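Long-range contacts in proteasome assembly chaperone family protein (Pyrococcus furiosus DSM 3638, PDB 3WZ2), which is an archaeal homolog of proteasome-assembly chaperones and probably acts on the proteasome as an assembly factor or activator: residues 70-75 and 83-88; 20-25 and 79-84; 96-101 and 157-162; 29-34 and 224-229; 12-17 and 47-52. All blocks are in the same frame, centred on the assembly; numbering follows the deposited sequence.

Interaction 1: residues 70-75 and 83-88; sequences PPLRFY and AIADIF
R73 reaches D86 because its CG sits between the backbone N and the carbonyl carbon (chi1 42°) and the chain is extended to NE. The guanidinium forms an end-on salt bridge with the carboxylate. R73 NH1 and NH2 both donate to D86 OD2, each at 2.7 Å, from the same face of its plane. The two planes are 41° apart. OD2 and Y75 OH, the acceptor of NE, lie in the guanidinium plane; P70 O, which takes a further R73 NH1 bond at 3.1 Å, is tilted from it. These bonds fix the rotation of the group. I84 CG2 lies over one face, 3.8 Å from R73 NH2. I84 CD1 packs on Y75 CE2 at 3.6 Å. A leucine in place of R73 would probably leave the D86 carboxylate without its positive mate and Y75 OH without the NE donor. R73 and I84 also form a hydrogen-bonded antiparallel pair. On the sheet face opposite R73, F74 packs on A83, and L72 CD1 reaches I87 CG1 of the following loop at 3.6 Å. In the mixed sheet, strand 47-53 flanks strand 72-77 and strand 21-24 flanks strand 80-85 of this beta hairpin; H34 of helix 32-43 touches D86.

Interaction 2: residues 20-25 and 79-84; sequences AIFIEG and NIIIAI
Strands 21-24 and 80-84 run parallel, their axes 4.7 Å apart at closest approach and 19° from aligned, and five backbone hydrogen bonds join the two segments. I21 and I23 each donate to one residue of segment 79-84 and accept from another. The row starts with I21 N to N79 O at 2.7 Å and ends with G25 N to A83 O at 3.2 Å. F22, I81 and A83 share one face. The F22 ring is placed by a CG anti to the backbone N (chi1 -176°). Its CZ then meets A83 CB at 3.6 Å, and its CD1 meets I81 CG2 at 3.9 Å. Both methyls approach the ring obliquely. I81 CD1 turns to the methyl of A20. On the other face the isoleucines pack diagonally as well as directly across: I23 CD1 touches I80 CG2 at 3.7 Å, while I23 CB faces I82 CG1. At the start of the row, I21 runs alongside N79, with I21 CD1 3.4 Å from N79 ND2. E24 lies on the F22 face, and its carboxylate is held by S115, S160 and the backbone N of Y26. Helix 91-107 packs on F22 and I81, and helix 32-43 packs on I82 from the other side. Strand 112-120 borders strand 21-24 on its far edge.

Interaction 3: residues 96-101 and 157-162; sequences EIAKEI and TGMSGK
M159 reaches from helix 158-169 to A98 and I97 of helix 91-107, two helices that pack on one face of the mixed sheet of this PAC2-family fold. The short helical segments run at 44° to each other with their axes 10.0 Å apart. From CB the M159 chain leaves with CG anti to the backbone N (chi1 177°). CG passes beside the carboxylate of E24 on strand 21-24. The chain then bends at chi2 and chi3, which brings SD to A98 CB at 3.8 Å. CE goes on to I97 CG2 at 3.7 Å, crossing that side chain at about a right angle. CE also comes within 4.3 Å of I101 CD1. The methyl of A98 therefore lies under the thioether, and the two isoleucines meet its end. One turn on from M159, K162 sends its aliphatic CG to A98 CB at 3.9 Å. A third subunit packs here: its S61 hydrogen-bonds G161 O, and its L55 touches K99. No hydrogen bond joins the two segments. The ammonium groups of K99 and K162 lie near each other, but K99 NZ forms a salt bridge with E166, which probably eases repulsion. K162 NZ stops 3.9 Å from K99 CE and 4.5 Å from K99 NZ.

Interaction 4: residues 29-34 and 224-229; sequences VGLVGH and RMHEQM
M225 and H34 reach toward each other, and the CE methyl of M225 lies over one face of the imidazole. The M225 chain is extended beyond CG, which carries its CE to 3.9 Å from the centroid of the H34 ring, 18° off the normal. This is a CH-pi contact, displaced to the CE1-NE2 side. The M225 sulfur stands more obliquely, 4.3 Å from the same centroid. L31 points toward helix 223-235 and divides its two methyls between neighbouring turns. Its CD1 meets M225 SD at 4.1 Å, the two side chains crossing at a slant. Its CD2 meets M229 SD at 4.1 Å, where the two chains pass antiparallel. An alanine at L31 is likely to open a gap between the sulfurs of M225 and M229 and leave both side chains freer to move. The H226 ring turns its edge to G30 N and L31 CG. G30 N lies 4.2 Å from H226 NE2, and a water bridges them, 2.9 Å from G30 N and 2.6 Å from H226 NE2. L31 is the N-cap residue of helix 32-43, so the contact joins the start of that helix to the C-terminal helix, which is part of a predicted coiled coil. The contact is held by dispersion among sulfurs, methyls and a ring; the bridging water serves the polar atoms G30 N and H226 NE2, which stand too far apart to bond directly.

Interaction 5: residues 12-17 and 47-52; sequences LVLPEV and DLIGYV
V13 lies over one face of the Y51 ring, with CB 3.9 Å from the ring centroid and 21° off the normal. This CH-pi contact belongs to the antiparallel pairing of strand 11-13, outermost at this end of the mixed sheet of the PAC2-family fold, with strand 47-53. Y51 CG sits between the backbone N and the carbonyl carbon (chi1 56°), which lays the ring beside V13. The valine runs alongside the tyrosine: V13 CG1 touches Y51 CE1 at 3.6 Å, and V13 CG2 comes near CZ and OH. Y51 also meets W165 of a second subunit edge-to-face. V13 and Y51 are a hydrogen-bonded pair, each N donating to the other's O at 2.9 Å. On the opposite face of the sheet L12 CD1 packs on V52 CG2 at 3.9 Å. I49 and G50 form a classic beta bulge opposite F74 of strand 72-77. A CB at G50 would collide with V13 O, which favours glycine. L14 CD1 meets I49 CD1 at 3.8 Å, and helix 91-107 contributes Y104, whose side chain touches L12 and L14 and whose OH hydrogen-bonds P15 O. The ring carbon CD of P15 rests 3.2 Å from I49 O.

Overall arrangement
From the N terminus, segment 12-17 opens the first loop, which interaction 5 closes at 47-52 after strand 21-24 and helix 32-43. Interaction 2 opens at 20-25 inside that loop and closes at 79-84 beyond it, so the two cross. Interaction 1 follows interaction 5 in series and ends on the same strand, 80-85, as interaction 2. These three tie neighbouring strands of one mixed sheet. Interaction 3 comes next and joins two helices on one face of that sheet. Interaction 4 crosses interactions 2 and 5. Its long loop, from 29-34 to 224-229, encloses interactions 1 and 3 and brings the C-terminal helix back to the start of helix 32-43.

Interaction 1: residues 70-75 and 83-88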
# COMPACT_ATOMS: atom_id res chain seq x y z
N PRO B 70 -2.78 22.48 -16.33
CA PRO B 70 -2.48 21.27 -15.59
C PRO B 70 -1.15 20.69 -16.01
O PRO B 70 -0.63 21.04 -17.06
CB PRO B 70 -3.65 20.34 -15.95
CG PRO B 70 -4.01 20.77 -17.32
CD PRO B 70 -3.67 22.22 -17.47
N PRO B 71 -0.59 19.83 -15.18
CA PRO B 71 0.76 19.36 -15.42
C PRO B 71 0.89 18.36 -16.54
O PRO B 71 1.99 18.21 -17.06
CB PRO B 71 1.16 18.72 -14.07
CG PRO B 71 -0.11 18.41 -13.40
CD PRO B 71 -1.11 19.41 -13.87
N LEU B 72 -0.20 17.67 -16.91
CA LEU B 72 -0.17 16.75 -18.05
C LEU B 72 -1.14 17.25 -19.09
O LEU B 72 -2.33 17.26 -18.87
CB LEU B 72 -0.56 15.34 -17.63
CG LEU B 72 0.59 14.46 -17.23
CD1 LEU B 72 1.23 14.92 -15.92
CD2 LEU B 72 0.13 13.02 -17.10
N ARG B 73 -0.61 17.76 -20.19
CA ARG B 73 -1.43 18.52 -21.10
C ARG B 73 -1.15 18.13 -22.55
O ARG B 73 -0.12 17.55 -22.86
CB ARG B 73 -1.31 20.05 -20.89
CG ARG B 73 0.07 20.55 -20.64
CD ARG B 73 0.12 22.01 -20.19
NE ARG B 73 1.50 22.41 -20.32
CZ ARG B 73 2.44 22.10 -19.46
NH1 ARG B 73 2.15 21.41 -18.36
NH2 ARG B 73 3.67 22.53 -19.66
N PHE B 74 -2.11 18.46 -23.40
CA PHE B 74 -2.05 18.25 -24.84
C PHE B 74 -2.19 19.57 -25.54
O PHE B 74 -3.11 20.35 -25.24
CB PHE B 74 -3.17 17.32 -25.29
CG PHE B 74 -3.12 15.98 -24.62
CD1 PHE B 74 -2.22 15.02 -25.03
CD2 PHE B 74 -3.96 15.69 -23.54
CE1 PHE B 74 -2.17 13.79 -24.41
CE2 PHE B 74 -3.90 14.45 -22.92
CZ PHE B 74 -2.98 13.51 -23.34
N TYR B 75 -1.28 19.83 -26.48
CA TYR B 75 -1.34 20.98 -27.34
C TYR B 75 -1.70 20.55 -28.73
O TYR B 75 -1.42 19.41 -29.13
CB TYR B 75 0.01 21.69 -27.36
CG TYR B 75 0.38 22.35 -26.05
CD1 TYR B 75 -0.09 23.63 -25.75
CD2 TYR B 75 1.16 21.71 -25.14
CE1 TYR B 75 0.23 24.25 -24.56
CE2 TYR B 75 1.49 22.33 -23.93
CZ TYR B 75 1.01 23.59 -23.66
OH TYR B 75 1.35 24.18 -22.48
N ALA B 83 1.89 15.90 -26.67
CA ALA B 83 1.62 15.54 -25.29
C ALA B 83 2.84 15.84 -24.44
O ALA B 83 3.93 15.33 -24.73
CB ALA B 83 1.29 14.06 -25.21
N ILE B 84 2.62 16.56 -23.34
CA ILE B 84 3.69 17.05 -22.46
C ILE B 84 3.34 16.65 -21.03
O ILE B 84 2.17 16.63 -20.67
CB ILE B 84 3.77 18.59 -22.57
CG1 ILE B 84 4.38 18.94 -23.99
CG2 ILE B 84 4.50 19.22 -21.38
CD1 ILE B 84 4.46 20.40 -24.35
N ALA B 85 4.35 16.36 -20.23
CA ALA B 85 4.18 16.19 -18.81
C ALA B 85 5.27 16.91 -18.04
O ALA B 85 6.44 16.73 -18.32
CB ALA B 85 4.19 14.71 -18.45
N ASP B 86 4.90 17.64 -17.00
CA ASP B 86 5.86 18.30 -16.15
C ASP B 86 6.21 17.54 -14.87
O ASP B 86 7.03 18.02 -14.10
CB ASP B 86 5.38 19.72 -15.84
CG ASP B 86 5.54 20.66 -17.06
OD1 ASP B 86 6.55 20.52 -17.78
OD2 ASP B 86 4.65 21.49 -17.34
N ILE B 87 5.67 16.34 -14.68
CA ILE B 87 6.01 15.51 -13.53
C ILE B 87 6.36 14.12 -14.04
O ILE B 87 5.93 13.72 -15.12
CB ILE B 87 4.84 15.48 -12.52
CG1 ILE B 87 3.56 15.12 -13.22
CG2 ILE B 87 4.64 16.87 -11.93
CD1 ILE B 87 2.41 14.84 -12.28
N PHE B 88 7.20 13.40 -13.31
CA PHE B 88 7.65 12.06 -13.76
C PHE B 88 6.84 11.12 -12.90
O PHE B 88 6.93 11.16 -11.70
CB PHE B 88 9.19 11.84 -13.67
CG PHE B 88 9.68 10.45 -14.19
CD1 PHE B 88 10.14 10.27 -15.50
CD2 PHE B 88 9.72 9.33 -13.32
CE1 PHE B 88 10.60 9.02 -15.94
CE2 PHE B 88 10.16 8.09 -13.77
CZ PHE B 88 10.59 7.93 -15.08
O HOH W 1 6.82 22.28 -19.53

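Interaction 2: residues 20-25 and 79-84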
# COMPACT_ATOMS: atom_id res chain seq x y z
N ALA B 20 -5.18 12.31 -36.52
CA ALA B 20 -4.17 13.01 -35.74
C ALA B 20 -2.79 12.47 -36.02
O ALA B 20 -2.57 11.25 -36.20
CB ALA B 20 -4.50 12.87 -34.26
N ILE B 21 -1.83 13.38 -36.06
CA ILE B 21 -0.45 13.06 -35.82
C ILE B 21 -0.15 13.40 -34.38
O ILE B 21 -0.19 14.57 -33.98
CB ILE B 21 0.45 13.82 -36.78
CG1 ILE B 21 0.19 13.33 -38.21
CG2 ILE B 21 1.92 13.63 -36.42
CD1 ILE B 21 0.68 14.29 -39.28
N PHE B 22 0.16 12.35 -33.59
CA PHE B 22 0.31 12.48 -32.15
C PHE B 22 1.75 12.36 -31.80
O PHE B 22 2.39 11.35 -32.13
CB PHE B 22 -0.46 11.37 -31.45
CG PHE B 22 -0.44 11.47 -29.96
CD1 PHE B 22 -1.43 12.14 -29.29
CD2 PHE B 22 0.53 10.84 -29.22
CE1 PHE B 22 -1.44 12.21 -27.91
CE2 PHE B 22 0.53 10.90 -27.84
CZ PHE B 22 -0.46 11.58 -27.18
N ILE B 23 2.28 13.37 -31.13
CA ILE B 23 3.68 13.40 -30.77
C ILE B 23 3.81 13.42 -29.26
O ILE B 23 3.23 14.27 -28.61
CB ILE B 23 4.33 14.66 -31.32
CG1 ILE B 23 4.23 14.63 -32.84
CG2 ILE B 23 5.78 14.75 -30.88
CD1 ILE B 23 4.47 15.98 -33.46
N GLU B 24 4.59 12.49 -28.71
CA GLU B 24 4.68 12.37 -27.26
C GLU B 24 6.11 12.67 -26.82
O GLU B 24 7.04 12.10 -27.36
CB GLU B 24 4.29 10.94 -26.84
CG GLU B 24 4.61 10.59 -25.41
CD GLU B 24 6.02 10.02 -25.20
OE1 GLU B 24 6.40 9.03 -25.88
OE2 GLU B 24 6.70 10.47 -24.27
N GLY B 25 6.28 13.54 -25.83
CA GLY B 25 7.59 13.88 -25.31
C GLY B 25 7.61 13.97 -23.79
O GLY B 25 8.00 14.99 -23.24
N ASN B 79 -3.79 19.12 -37.48
CA ASN B 79 -3.93 17.67 -37.29
C ASN B 79 -2.89 17.16 -36.30
O ASN B 79 -2.77 15.96 -36.09
CB ASN B 79 -3.85 16.94 -38.64
CG ASN B 79 -2.57 17.23 -39.40
OD1 ASN B 79 -2.05 18.36 -39.37
ND2 ASN B 79 -2.03 16.23 -40.08
N ILE B 80 -2.13 18.05 -35.69
CA ILE B 80 -1.04 17.65 -34.82
C ILE B 80 -1.40 17.84 -33.35
O ILE B 80 -1.95 18.89 -32.97
CB ILE B 80 0.25 18.42 -35.13
CG1 ILE B 80 0.62 18.17 -36.59
CG2 ILE B 80 1.37 17.95 -34.21
CD1 ILE B 80 1.79 18.94 -37.09
N ILE B 81 -1.10 16.83 -32.54
CA ILE B 81 -1.23 16.89 -31.09
C ILE B 81 0.12 16.61 -30.49
O ILE B 81 0.81 15.68 -30.91
CB ILE B 81 -2.22 15.85 -30.58
CG1 ILE B 81 -3.61 16.04 -31.22
CG2 ILE B 81 -2.31 15.91 -29.06
CD1 ILE B 81 -4.59 14.95 -30.91
N ILE B 82 0.50 17.42 -29.50
CA ILE B 82 1.72 17.19 -28.71
C ILE B 82 1.37 16.97 -27.26
O ILE B 82 0.63 17.77 -26.69
CB ILE B 82 2.67 18.37 -28.83
CG1 ILE B 82 3.09 18.47 -30.30
CG2 ILE B 82 3.89 18.18 -27.96
CD1 ILE B 82 4.07 19.56 -30.57
N ALA B 83 1.89 15.90 -26.67
CA ALA B 83 1.62 15.54 -25.29
C ALA B 83 2.84 15.84 -24.44
O ALA B 83 3.93 15.33 -24.73
CB ALA B 83 1.29 14.06 -25.21
N ILE B 84 2.62 16.56 -23.34
CA ILE B 84 3.69 17.05 -22.46
C ILE B 84 3.34 16.65 -21.03
O ILE B 84 2.17 16.63 -20.67
CB ILE B 84 3.77 18.59 -22.57
CG1 ILE B 84 4.38 18.94 -23.99
CG2 ILE B 84 4.50 19.22 -21.38
CD1 ILE B 84 4.46 20.40 -24.35

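Interaction 3: residues 96-101 and 157-162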
# COMPACT_ATOMS: atom_id res chain seq x y z
N GLU B 96 -1.46 3.22 -17.34
CA GLU B 96 -2.85 3.60 -17.47
C GLU B 96 -3.02 4.74 -18.48
O GLU B 96 -3.99 4.75 -19.23
CB GLU B 96 -3.44 4.01 -16.12
CG GLU B 96 -3.65 2.87 -15.13
CD GLU B 96 -5.01 2.20 -15.28
OE1 GLU B 96 -5.66 2.33 -16.37
OE2 GLU B 96 -5.45 1.54 -14.30
N ILE B 97 -2.12 5.73 -18.44
CA ILE B 97 -2.24 6.85 -19.34
C ILE B 97 -2.00 6.40 -20.77
O ILE B 97 -2.75 6.78 -21.65
CB ILE B 97 -1.28 7.99 -18.96
CG1 ILE B 97 -1.69 8.62 -17.62
CG2 ILE B 97 -1.26 9.08 -20.03
CD1 ILE B 97 -0.57 9.39 -16.95
N ALA B 98 -0.98 5.59 -20.99
CA ALA B 98 -0.71 5.03 -22.31
C ALA B 98 -1.91 4.29 -22.88
O ALA B 98 -2.28 4.47 -24.06
CB ALA B 98 0.48 4.09 -22.28
N LYS B 99 -2.56 3.49 -22.05
CA LYS B 99 -3.78 2.80 -22.47
C LYS B 99 -4.86 3.79 -22.94
O LYS B 99 -5.49 3.56 -23.98
CB LYS B 99 -4.29 1.86 -21.35
CG LYS B 99 -3.35 0.68 -21.02
CD LYS B 99 -3.54 -0.48 -21.98
CE LYS B 99 -2.31 -1.31 -21.96
NZ LYS B 99 -2.46 -2.65 -22.60
N GLU B 100 -5.13 4.84 -22.18
CA GLU B 100 -6.16 5.81 -22.61
C GLU B 100 -5.74 6.57 -23.86
O GLU B 100 -6.55 6.85 -24.72
CB GLU B 100 -6.46 6.83 -21.51
CG GLU B 100 -7.12 6.25 -20.28
CD GLU B 100 -8.46 5.56 -20.56
OE1 GLU B 100 -9.31 6.13 -21.30
OE2 GLU B 100 -8.64 4.43 -20.04
N ILE B 101 -4.45 6.90 -23.97
CA ILE B 101 -3.97 7.55 -25.16
C ILE B 101 -4.20 6.65 -26.40
O ILE B 101 -4.70 7.09 -27.41
CB ILE B 101 -2.49 7.91 -25.04
CG1 ILE B 101 -2.34 9.08 -24.07
CG2 ILE B 101 -1.90 8.23 -26.39
CD1 ILE B 101 -0.89 9.40 -23.70
N THR B 157 12.50 2.53 -22.17
CA THR B 157 11.67 2.48 -20.95
C THR B 157 10.76 3.70 -20.88
O THR B 157 10.94 4.67 -21.62
CB THR B 157 12.52 2.50 -19.68
OG1 THR B 157 13.36 3.66 -19.72
CG2 THR B 157 13.38 1.24 -19.60
N GLY B 158 9.70 3.58 -20.10
CA GLY B 158 8.79 4.68 -19.93
C GLY B 158 7.72 4.76 -20.99
O GLY B 158 7.48 3.80 -21.77
N MET B 159 7.07 5.92 -21.03
CA MET B 159 5.95 6.15 -21.92
C MET B 159 6.31 5.81 -23.36
O MET B 159 5.50 5.21 -24.08
CB MET B 159 5.45 7.61 -21.78
CG MET B 159 4.32 7.99 -22.72
SD MET B 159 2.81 7.08 -22.45
CE MET B 159 2.13 7.90 -21.01
N SER B 160 7.50 6.25 -23.80
CA SER B 160 7.86 6.12 -25.21
C SER B 160 7.91 4.66 -25.63
O SER B 160 7.35 4.28 -26.65
CB SER B 160 9.19 6.81 -25.49
OG SER B 160 8.98 8.22 -25.38
N GLY B 161 8.53 3.83 -24.80
CA GLY B 161 8.53 2.37 -25.04
C GLY B 161 7.15 1.75 -25.06
O GLY B 161 6.84 0.90 -25.88
N LYS B 162 6.30 2.17 -24.13
CA LYS B 162 4.98 1.58 -24.00
C LYS B 162 4.11 1.94 -25.17
O LYS B 162 3.45 1.10 -25.73
CB LYS B 162 4.28 2.01 -22.69
CG LYS B 162 3.03 1.17 -22.37
CD LYS B 162 3.45 -0.25 -21.98
CE LYS B 162 2.33 -1.26 -21.99
NZ LYS B 162 1.39 -1.04 -20.88

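Interaction 4: residues 29-34 and 224-229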
# COMPACT_ATOMS: atom_id res chain seq x y z
N VAL B 29 15.16 10.21 -20.41
CA VAL B 29 16.62 10.40 -20.37
C VAL B 29 17.01 11.69 -21.07
O VAL B 29 16.54 11.97 -22.17
CB VAL B 29 17.35 9.28 -21.20
CG1 VAL B 29 18.87 9.36 -20.99
CG2 VAL B 29 16.87 7.87 -20.90
N GLY B 30 17.87 12.46 -20.44
CA GLY B 30 18.32 13.74 -20.96
C GLY B 30 17.29 14.82 -21.02
O GLY B 30 17.58 15.91 -21.52
N LEU B 31 16.07 14.52 -20.60
CA LEU B 31 14.89 15.32 -20.94
C LEU B 31 14.84 15.71 -22.42
O LEU B 31 14.31 16.74 -22.80
CB LEU B 31 14.84 16.55 -20.06
CG LEU B 31 14.64 16.29 -18.58
CD1 LEU B 31 14.80 17.59 -17.81
CD2 LEU B 31 13.25 15.72 -18.28
N VAL B 32 15.30 14.82 -23.27
CA VAL B 32 15.39 15.09 -24.69
C VAL B 32 14.01 15.29 -25.25
O VAL B 32 13.74 16.28 -25.94
CB VAL B 32 16.13 13.97 -25.43
CG1 VAL B 32 16.15 14.16 -26.92
CG2 VAL B 32 17.57 13.87 -24.92
N GLY B 33 13.13 14.34 -25.01
CA GLY B 33 11.78 14.44 -25.57
C GLY B 33 11.01 15.59 -24.99
O GLY B 33 10.25 16.26 -25.71
N HIS B 34 11.20 15.82 -23.69
CA HIS B 34 10.55 16.94 -22.99
C HIS B 34 10.92 18.31 -23.55
O HIS B 34 10.07 19.14 -23.87
CB HIS B 34 10.92 16.87 -21.52
CG HIS B 34 10.32 17.94 -20.69
ND1 HIS B 34 9.02 17.88 -20.23
CD2 HIS B 34 10.83 19.11 -20.21
CE1 HIS B 34 8.74 18.98 -19.55
NE2 HIS B 34 9.83 19.72 -19.50
N ARG B 224 17.33 20.99 -11.89
CA ARG B 224 16.61 20.45 -10.73
C ARG B 224 15.61 19.36 -11.16
O ARG B 224 15.65 18.26 -10.63
CB ARG B 224 15.96 21.54 -9.85
CG ARG B 224 14.46 21.70 -9.98
CD ARG B 224 13.79 22.53 -8.89
NE ARG B 224 12.50 21.90 -8.57
CZ ARG B 224 11.69 22.26 -7.58
NH1 ARG B 224 12.00 23.30 -6.81
NH2 ARG B 224 10.56 21.60 -7.38
N MET B 225 14.75 19.67 -12.13
CA MET B 225 13.85 18.69 -12.75
C MET B 225 14.55 17.40 -13.14
O MET B 225 14.05 16.31 -12.89
CB MET B 225 13.16 19.27 -13.97
CG MET B 225 11.95 18.48 -14.39
SD MET B 225 11.39 18.89 -16.04
CE MET B 225 10.13 17.66 -16.29
N HIS B 226 15.73 17.51 -13.73
CA HIS B 226 16.46 16.32 -14.11
C HIS B 226 16.83 15.52 -12.86
O HIS B 226 16.78 14.28 -12.87
CB HIS B 226 17.71 16.68 -14.91
CG HIS B 226 18.41 15.49 -15.48
ND1 HIS B 226 19.30 14.74 -14.76
CD2 HIS B 226 18.31 14.90 -16.70
CE1 HIS B 226 19.73 13.73 -15.50
NE2 HIS B 226 19.14 13.81 -16.68
N GLU B 227 17.26 16.24 -11.83
CA GLU B 227 17.64 15.66 -10.54
C GLU B 227 16.46 14.95 -9.88
O GLU B 227 16.56 13.79 -9.52
CB GLU B 227 18.13 16.80 -9.62
CG GLU B 227 19.38 16.55 -8.83
CD GLU B 227 20.43 15.78 -9.61
OE1 GLU B 227 20.79 16.24 -10.71
OE2 GLU B 227 20.88 14.72 -9.13
N GLN B 228 15.35 15.68 -9.75
CA GLN B 228 14.06 15.11 -9.36
C GLN B 228 13.79 13.79 -10.08
O GLN B 228 13.46 12.79 -9.46
CB GLN B 228 12.92 16.08 -9.73
CG GLN B 228 12.28 16.94 -8.65
CD GLN B 228 13.23 17.58 -7.65
OE1 GLN B 228 13.88 16.87 -6.89
NE2 GLN B 228 13.29 18.93 -7.61
N MET B 229 13.89 13.82 -11.41
CA MET B 229 13.49 12.70 -12.24
C MET B 229 14.35 11.49 -11.94
O MET B 229 13.83 10.37 -11.82
CB MET B 229 13.56 13.05 -13.73
CG MET B 229 13.38 11.85 -14.66
SD MET B 229 13.79 12.14 -16.39
CE MET B 229 15.57 12.29 -16.33
O HOH W 2 18.89 11.49 -17.91

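Interaction 5: residues 12-17 and 47-52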
# COMPACT_ATOMS: atom_id res chain seq x y z
N LEU B 12 -8.90 11.05 -20.20
CA LEU B 12 -8.37 12.03 -21.14
C LEU B 12 -9.43 13.02 -21.43
O LEU B 12 -10.47 12.67 -21.95
CB LEU B 12 -7.94 11.39 -22.47
CG LEU B 12 -6.52 11.24 -22.91
CD1 LEU B 12 -5.67 10.93 -21.70
CD2 LEU B 12 -6.40 10.17 -23.98
N VAL B 13 -9.16 14.29 -21.17
CA VAL B 13 -10.02 15.34 -21.66
C VAL B 13 -9.37 15.89 -22.91
O VAL B 13 -8.42 16.65 -22.84
CB VAL B 13 -10.24 16.46 -20.60
CG1 VAL B 13 -11.19 17.54 -21.11
CG2 VAL B 13 -10.80 15.85 -19.32
N LEU B 14 -9.90 15.51 -24.05
CA LEU B 14 -9.25 15.74 -25.31
C LEU B 14 -10.27 15.60 -26.44
O LEU B 14 -10.77 14.50 -26.67
CB LEU B 14 -8.14 14.70 -25.47
CG LEU B 14 -7.25 14.90 -26.68
CD1 LEU B 14 -6.58 16.26 -26.65
CD2 LEU B 14 -6.20 13.80 -26.73
N PRO B 15 -10.55 16.70 -27.17
CA PRO B 15 -11.45 16.54 -28.32
C PRO B 15 -10.84 15.67 -29.40
O PRO B 15 -9.62 15.56 -29.51
CB PRO B 15 -11.67 17.97 -28.82
CG PRO B 15 -10.55 18.76 -28.27
CD PRO B 15 -10.11 18.09 -26.99
N GLU B 16 -11.71 15.04 -30.17
CA GLU B 16 -11.33 14.22 -31.31
C GLU B 16 -10.70 15.05 -32.39
O GLU B 16 -11.18 16.13 -32.73
CB GLU B 16 -12.55 13.48 -31.86
CG GLU B 16 -13.12 12.53 -30.83
CD GLU B 16 -14.08 11.48 -31.41
OE1 GLU B 16 -14.16 11.29 -32.66
OE2 GLU B 16 -14.77 10.84 -30.58
N VAL B 17 -9.53 14.62 -32.83
CA VAL B 17 -8.88 15.22 -33.97
C VAL B 17 -8.73 14.07 -34.95
O VAL B 17 -7.92 13.17 -34.72
CB VAL B 17 -7.51 15.82 -33.58
CG1 VAL B 17 -6.74 16.31 -34.82
CG2 VAL B 17 -7.70 16.98 -32.60
N ASP B 47 -2.34 25.78 -29.43
CA ASP B 47 -3.24 25.99 -28.30
C ASP B 47 -3.21 24.79 -27.36
O ASP B 47 -3.02 23.65 -27.79
CB ASP B 47 -4.68 26.19 -28.78
CG ASP B 47 -4.78 27.27 -29.86
OD1 ASP B 47 -4.29 28.40 -29.62
OD2 ASP B 47 -5.31 26.98 -30.95
N LEU B 48 -3.46 25.07 -26.09
CA LEU B 48 -3.81 24.04 -25.14
C LEU B 48 -5.19 23.48 -25.49
O LEU B 48 -6.16 24.22 -25.48
CB LEU B 48 -3.82 24.64 -23.74
CG LEU B 48 -4.19 23.69 -22.61
CD1 LEU B 48 -3.11 22.66 -22.44
CD2 LEU B 48 -4.37 24.48 -21.32
N ILE B 49 -5.28 22.19 -25.80
CA ILE B 49 -6.57 21.61 -26.21
C ILE B 49 -7.13 20.56 -25.25
O ILE B 49 -8.27 20.16 -25.39
CB ILE B 49 -6.53 21.04 -27.65
CG1 ILE B 49 -5.46 19.94 -27.80
CG2 ILE B 49 -6.30 22.15 -28.65
CD1 ILE B 49 -5.63 19.08 -29.04
N GLY B 50 -6.33 20.09 -24.31
CA GLY B 50 -6.78 19.11 -23.36
C GLY B 50 -5.75 18.74 -22.32
O GLY B 50 -4.69 19.33 -22.25
N TYR B 51 -6.09 17.75 -21.51
CA TYR B 51 -5.26 17.36 -20.40
C TYR B 51 -5.60 15.97 -19.94
O TYR B 51 -6.63 15.42 -20.31
CB TYR B 51 -5.39 18.37 -19.25
CG TYR B 51 -6.82 18.58 -18.76
CD1 TYR B 51 -7.72 19.32 -19.51
CD2 TYR B 51 -7.24 18.04 -17.56
CE1 TYR B 51 -9.01 19.53 -19.08
CE2 TYR B 51 -8.54 18.25 -17.12
CZ TYR B 51 -9.43 18.98 -17.89
OH TYR B 51 -10.74 19.20 -17.46
N VAL B 52 -4.72 15.41 -19.13
CA VAL B 52 -5.00 14.20 -18.41
C VAL B 52 -5.47 14.52 -17.00
O VAL B 52 -4.90 15.34 -16.28
CB VAL B 52 -3.75 13.36 -18.28
CG1 VAL B 52 -4.05 12.05 -17.59
CG2 VAL B 52 -3.13 13.13 -19.64